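PDB 6H1C: ferric uptake regulation protein from Pseudomonas aeruginosa PAO1, which probably acts as a metal-responsive transcriptional regulator that binds DNA to control iron-uptake genes. Local coordinates for residues M1-E6 with K20-L25; Q30-A35 with V78-D83. The protein carries 2 engineered substitutions. All coordinates share one frame; numbering follows the deposited sequence.

Interaction 1 of 2, residues M1-E6 with K20-L25; sequences MVENSE and KILQML. With ZN (zinc ion), chain V.
Glu3 and Gln23 meet at a zinc ion beside the seam where the start of helix 3-9 lies against helix 16-26. The aliphatic part of Glu3 packs on Leu22, with CB 3.5 Å from Leu22 CD2 and CG 3.6 Å from Leu22 CG, while its carboxylate goes on to the metal through OE2, 2.0 Å from the zinc. A bend at chi2 (72°) swings the carboxylate aside from the packed CB and CG, toward the zinc and Gln23. Asp26, one turn beyond Leu22 on helix 16-26, is the other protein ligand of this zinc and also accepts a hydrogen bond from the backbone N of Met1. Gln23 runs across Glu3 at about a right angle; its CG lies 3.7 Å from Glu3 CD, and its amide plane is turned 33° from the carboxylate. Leu22 is the apolar centre of the contact. With its CG trans to the backbone N (chi1 -175°), it sends CD2 to Glu3 and Glu6, whose CB is 4.2 Å away, and CD1 to the Met1 methyl CE at 3.4 Å. No hydrogen bond joins the two segments. The zinc is one seen in this structure; the helix packing is that of the N-terminal helix of Fur-family proteins on the first helix of the winged-helix fold.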
loop_
_atom_site.group_PDB
_atom_site.type_symbol
_atom_site.label_atom_id
_atom_site.label_comp_id
_atom_site.label_asym_id
_atom_site.label_seq_id
_atom_site.Cartn_x
_atom_site.Cartn_y
_atom_site.Cartn_z
ATOM N N MET B 1 8.677 -28.807 2.281
ATOM C CA MET B 1 7.572 -29.255 3.123
ATOM C C MET B 1 6.398 -29.791 2.304
ATOM O O MET B 1 6.388 -29.678 1.083
ATOM C CB MET B 1 7.109 -28.113 4.018
ATOM C CG MET B 1 7.206 -26.749 3.362
ATOM S SD MET B 1 5.840 -26.419 2.227
ATOM C CE MET B 1 6.077 -24.663 1.952
ATOM N N VAL B 2 5.410 -30.372 2.980
ATOM C CA VAL B 2 4.277 -31.009 2.314
ATOM C C VAL B 2 3.234 -29.932 2.043
ATOM O O VAL B 2 2.445 -29.566 2.920
ATOM C CB VAL B 2 3.705 -32.163 3.138
ATOM C CG1 VAL B 2 2.213 -32.317 2.860
ATOM C CG2 VAL B 2 4.451 -33.450 2.812
ATOM N N GLU B 3 3.229 -29.432 0.806
ATOM C CA GLU B 3 2.371 -28.307 0.455
ATOM C C GLU B 3 0.921 -28.583 0.810
ATOM O O GLU B 3 0.208 -27.691 1.286
ATOM C CB GLU B 3 2.502 -27.994 -1.037
ATOM C CG GLU B 3 3.865 -27.452 -1.435
ATOM C CD GLU B 3 4.948 -28.509 -1.406
ATOM O OE1 GLU B 3 4.633 -29.696 -1.639
ATOM O OE2 GLU B 3 6.117 -28.153 -1.147
ATOM N N ASN B 4 0.480 -29.825 0.609
ATOM C CA ASN B 4 -0.936 -30.155 0.745
ATOM C C ASN B 4 -1.367 -30.178 2.205
ATOM O O ASN B 4 -2.496 -29.802 2.534
ATOM C CB ASN B 4 -1.209 -31.498 0.070
ATOM C CG ASN B 4 -0.491 -31.631 -1.268
ATOM O OD1 ASN B 4 0.736 -31.809 -1.317
ATOM N ND2 ASN B 4 -1.251 -31.542 -2.360
ATOM N N SER B 5 -0.496 -30.636 3.093
ATOM C CA SER B 5 -0.776 -30.478 4.509
ATOM C C SER B 5 -0.788 -29.007 4.906
ATOM O O SER B 5 -1.572 -28.597 5.776
ATOM C CB SER B 5 0.256 -31.253 5.320
ATOM O OG SER B 5 0.078 -31.036 6.706
ATOM N N GLU B 6 0.061 -28.197 4.281
ATOM C CA GLU B 6 0.087 -26.783 4.624
ATOM C C GLU B 6 -1.193 -26.089 4.177
ATOM O O GLU B 6 -1.797 -25.322 4.937
ATOM C CB GLU B 6 1.321 -26.121 4.014
ATOM C CG GLU B 6 2.579 -26.406 4.798
ATOM C CD GLU B 6 2.377 -26.232 6.303
ATOM O OE1 GLU B 6 1.592 -25.348 6.714
ATOM O OE2 GLU B 6 2.997 -26.992 7.080
ATOM N N LYS B 20 1.621 -25.279 -7.073
ATOM C CA LYS B 20 2.791 -24.956 -7.876
ATOM C C LYS B 20 3.546 -23.775 -7.292
ATOM O O LYS B 20 4.782 -23.784 -7.237
ATOM C CB LYS B 20 2.387 -24.645 -9.310
ATOM C CG LYS B 20 1.774 -25.781 -10.082
ATOM C CD LYS B 20 1.669 -25.362 -11.543
ATOM C CE LYS B 20 0.959 -26.394 -12.401
ATOM N NZ LYS B 20 0.457 -25.758 -13.655
ATOM N N ILE B 21 2.818 -22.746 -6.855
ATOM C CA ILE B 21 3.469 -21.550 -6.338
ATOM C C ILE B 21 4.149 -21.839 -5.009
ATOM O O ILE B 21 5.236 -21.318 -4.727
ATOM C CB ILE B 21 2.450 -20.409 -6.213
ATOM C CG1 ILE B 21 2.236 -19.752 -7.584
ATOM C CG2 ILE B 21 2.945 -19.405 -5.203
ATOM C CD1 ILE B 21 0.826 -19.259 -7.840
ATOM N N LEU B 22 3.520 -22.667 -4.170
ATOM C CA LEU B 22 4.098 -22.993 -2.870
ATOM C C LEU B 22 5.345 -23.846 -3.029
ATOM O O LEU B 22 6.319 -23.677 -2.283
ATOM C CB LEU B 22 3.067 -23.705 -2.004
ATOM C CG LEU B 22 3.462 -24.025 -0.565
ATOM C CD1 LEU B 22 3.888 -22.764 0.153
ATOM C CD2 LEU B 22 2.287 -24.673 0.149
ATOM N N GLN B 23 5.331 -24.761 -4.002
ATOM C CA GLN B 23 6.540 -25.510 -4.324
ATOM C C GLN B 23 7.643 -24.584 -4.819
ATOM O O GLN B 23 8.827 -24.822 -4.560
ATOM C CB GLN B 23 6.243 -26.580 -5.373
ATOM C CG GLN B 23 5.183 -27.579 -4.964
ATOM C CD GLN B 23 5.317 -28.888 -5.714
ATOM O OE1 GLN B 23 4.502 -29.212 -6.582
ATOM N NE2 GLN B 23 6.362 -29.650 -5.388
ATOM N N MET B 24 7.273 -23.528 -5.549
ATOM C CA MET B 24 8.283 -22.605 -6.052
ATOM C C MET B 24 8.985 -21.886 -4.909
ATOM O O MET B 24 10.216 -21.765 -4.896
ATOM C CB MET B 24 7.645 -21.599 -7.008
ATOM C CG MET B 24 8.606 -20.531 -7.501
ATOM S SD MET B 24 9.973 -21.198 -8.485
ATOM C CE MET B 24 9.085 -22.037 -9.799
ATOM N N LEU B 25 8.212 -21.383 -3.945
ATOM C CA LEU B 25 8.807 -20.706 -2.798
ATOM C C LEU B 25 9.707 -21.648 -2.015
ATOM O O LEU B 25 10.866 -21.326 -1.733
ATOM C CB LEU B 25 7.718 -20.158 -1.888
ATOM C CG LEU B 25 6.860 -19.051 -2.466
ATOM C CD1 LEU B 25 5.564 -19.060 -1.712
ATOM C CD2 LEU B 25 7.560 -17.728 -2.317
HETATM ZN ZN ZN V . 8.024 -28.557 -1.701
#

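Interaction 2 of 2, residues Q30-A35 with V78-D83; sequences QRHMSA and VFELAD. With ZN (zinc ion), chain S.
Met33 and Phe79 form the tight part of this contact, a single antiparallel bridge of the hydrogen-bonded kind between the loop ahead of helix 35-44 and strand 78-81. Phe79 N donates to Met33 O at 2.9 Å, almost straight at 174°; the return bond from Met33 N to Phe79 O is weak at 3.3 Å. Met33 O also lies at the edge of the Phe79 ring, which reaches on toward Ala35 and Leu58. Next to the bridge, His32 CB rests on Val78 CG1 at 3.5 Å. His32 and Glu80 then run side by side to one zinc ion. The imidazole binds it through NE2 at 2.1 Å, and the extended Glu80 (chi1 -175°, chi2 171°) brings up OE2, modelled rather close at 1.7 Å. Ring and carboxylate planes stand roughly perpendicular at the metal; His89 and Glu100 complete the protein ligands. Toward the outer side the grip slackens. The Arg31 guanidinium meets Asp83 from the opposite direction, and its NH1 makes weak salt-bridge hydrogen bonds to Asp83 OD1 at 3.1 Å and Glu80 OE2 at 3.4 Å; the overly close placement of NH2 against Asp83 is doubtful. A water spans the wider gap between the backbones, donating to Arg31 O and accepting from Leu81 N. Two ligands from the winged-helix domain and two from the C-terminal part of the chain fit the interdomain regulatory metal site characteristic of Fur-family proteins.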
loop_
_atom_site.group_PDB
_atom_site.type_symbol
_atom_site.label_atom_id
_atom_site.label_comp_id
_atom_site.label_asym_id
_atom_site.label_seq_id
_atom_site.Cartn_x
_atom_site.Cartn_y
_atom_site.Cartn_z
ATOM N N GLN B 30 16.566 -17.745 -4.381
ATOM C CA GLN B 30 16.553 -16.464 -3.684
ATOM C C GLN B 30 15.425 -16.434 -2.659
ATOM O O GLN B 30 14.325 -16.936 -2.910
ATOM C CB GLN B 30 16.401 -15.311 -4.678
ATOM C CG GLN B 30 15.133 -15.362 -5.516
ATOM C CD GLN B 30 14.952 -14.130 -6.407
ATOM O OE1 GLN B 30 15.141 -12.995 -5.962
ATOM N NE2 GLN B 30 14.583 -14.354 -7.671
ATOM N N ARG B 31 15.705 -15.844 -1.494
ATOM C CA ARG B 31 14.740 -15.893 -0.405
ATOM C C ARG B 31 13.674 -14.807 -0.513
ATOM O O ARG B 31 12.538 -15.028 -0.082
ATOM C CB ARG B 31 15.453 -15.788 0.943
ATOM C CG ARG B 31 14.479 -15.836 2.125
ATOM C CD ARG B 31 15.153 -15.671 3.483
ATOM N NE ARG B 31 15.060 -16.885 4.284
ATOM C CZ ARG B 31 13.955 -17.296 4.890
ATOM N NH1 ARG B 31 12.840 -16.594 4.786
ATOM N NH2 ARG B 31 13.975 -18.413 5.588
ATOM N N HIS B 32 14.010 -13.642 -1.078
ATOM C CA HIS B 32 13.101 -12.502 -1.170
ATOM C C HIS B 32 12.684 -12.321 -2.614
ATOM O O HIS B 32 13.466 -11.832 -3.431
ATOM C CB HIS B 32 13.748 -11.220 -0.667
ATOM C CG HIS B 32 14.313 -11.338 0.704
ATOM N ND1 HIS B 32 15.650 -11.548 0.933
ATOM C CD2 HIS B 32 13.718 -11.306 1.921
ATOM C CE1 HIS B 32 15.859 -11.628 2.236
ATOM N NE2 HIS B 32 14.704 -11.483 2.859
ATOM N N MET B 33 11.448 -12.653 -2.923
ATOM C CA MET B 33 10.990 -12.647 -4.300
ATOM C C MET B 33 9.823 -11.688 -4.470
ATOM O O MET B 33 8.884 -11.700 -3.670
ATOM C CB MET B 33 10.584 -14.053 -4.723
ATOM C CG MET B 33 11.725 -15.050 -4.705
ATOM S SD MET B 33 11.257 -16.625 -5.448
ATOM C CE MET B 33 11.184 -16.149 -7.171
ATOM N N SER B 34 9.886 -10.869 -5.515
ATOM C CA SER B 34 8.712 -10.147 -5.977
ATOM C C SER B 34 7.683 -11.106 -6.581
ATOM O O SER B 34 7.974 -12.257 -6.908
ATOM C CB SER B 34 9.110 -9.115 -7.018
ATOM O OG SER B 34 9.288 -9.729 -8.279
ATOM N N ALA B 35 6.450 -10.619 -6.733
ATOM C CA ALA B 35 5.463 -11.401 -7.472
ATOM C C ALA B 35 5.955 -11.694 -8.883
ATOM O O ALA B 35 5.733 -12.785 -9.414
ATOM C CB ALA B 35 4.122 -10.670 -7.515
ATOM N N VAL B 78 7.757 -7.694 -1.342
ATOM C CA VAL B 78 8.620 -8.866 -1.234
ATOM C C VAL B 78 7.849 -9.943 -0.487
ATOM O O VAL B 78 7.240 -9.663 0.547
ATOM C CB VAL B 78 9.922 -8.519 -0.501
ATOM C CG1 VAL B 78 10.631 -9.775 -0.088
ATOM C CG2 VAL B 78 10.809 -7.659 -1.381
ATOM N N PHE B 79 7.849 -11.160 -1.002
ATOM C CA PHE B 79 7.239 -12.249 -0.264
ATOM C C PHE B 79 8.303 -13.242 0.168
ATOM O O PHE B 79 9.333 -13.413 -0.488
ATOM C CB PHE B 79 6.166 -12.943 -1.074
ATOM C CG PHE B 79 5.082 -12.033 -1.514
ATOM C CD1 PHE B 79 5.249 -11.236 -2.625
ATOM C CD2 PHE B 79 3.901 -11.958 -0.813
ATOM C CE1 PHE B 79 4.262 -10.394 -3.029
ATOM C CE2 PHE B 79 2.909 -11.108 -1.220
ATOM C CZ PHE B 79 3.085 -10.331 -2.329
ATOM N N GLU B 80 8.049 -13.879 1.294
ATOM C CA GLU B 80 9.087 -14.576 2.023
ATOM C C GLU B 80 8.383 -15.657 2.811
ATOM O O GLU B 80 7.385 -15.375 3.482
ATOM C CB GLU B 80 9.812 -13.604 2.945
ATOM C CG GLU B 80 11.002 -14.132 3.694
ATOM C CD GLU B 80 11.745 -13.006 4.386
ATOM O OE1 GLU B 80 11.301 -11.858 4.261
ATOM O OE2 GLU B 80 12.759 -13.243 5.053
ATOM N N LEU B 81 8.850 -16.892 2.676
ATOM C CA LEU B 81 8.293 -17.955 3.489
ATOM C C LEU B 81 8.346 -17.543 4.952
ATOM O O LEU B 81 9.352 -17.002 5.423
ATOM C CB LEU B 81 9.060 -19.249 3.260
ATOM C CG LEU B 81 8.656 -19.999 1.995
ATOM C CD1 LEU B 81 9.501 -21.255 1.858
ATOM C CD2 LEU B 81 7.170 -20.330 2.045
ATOM N N ALA B 82 7.235 -17.769 5.653
ATOM C CA ALA B 82 7.072 -17.340 7.043
ATOM C C ALA B 82 7.801 -18.271 8.016
ATOM O O ALA B 82 7.199 -18.939 8.848
ATOM C CB ALA B 82 5.595 -17.254 7.404
ATOM N N ASP B 83 9.118 -18.296 7.912
ATOM C CA ASP B 83 9.931 -18.930 8.932
ATOM C C ASP B 83 10.575 -17.851 9.814
ATOM O O ASP B 83 10.430 -16.645 9.582
ATOM C CB ASP B 83 10.962 -19.850 8.286
ATOM C CG ASP B 83 11.835 -19.126 7.299
ATOM O OD1 ASP B 83 11.966 -17.892 7.409
ATOM O OD2 ASP B 83 12.400 -19.789 6.406
HETATM ZN ZN ZN S . 14.011 -12.219 4.659
HETATM O O HOH W 1 11.187 -17.451 0.856
#

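Both interactions belong to the N-terminal winged-helix half of the chain, both are partly buried and each includes zinc, but they use the metal differently. Interaction 1 lies farther out, with Met1 and Gln23 exposed, and joins two helices through apolar side chains, its zinc beside them. Interaction 2, centred about 4 Å from the centre of the folded chain, relies on backbone pairing, charged groups and a four-residue zinc site that reaches into the C-terminal part. Helix 16-26 leads from the first to the loop of the second. Their centres lie 14 Å apart and they touch where Leu25 O meets Leu81 CD1 at 3.8 Å, packing this helix against the wing strand.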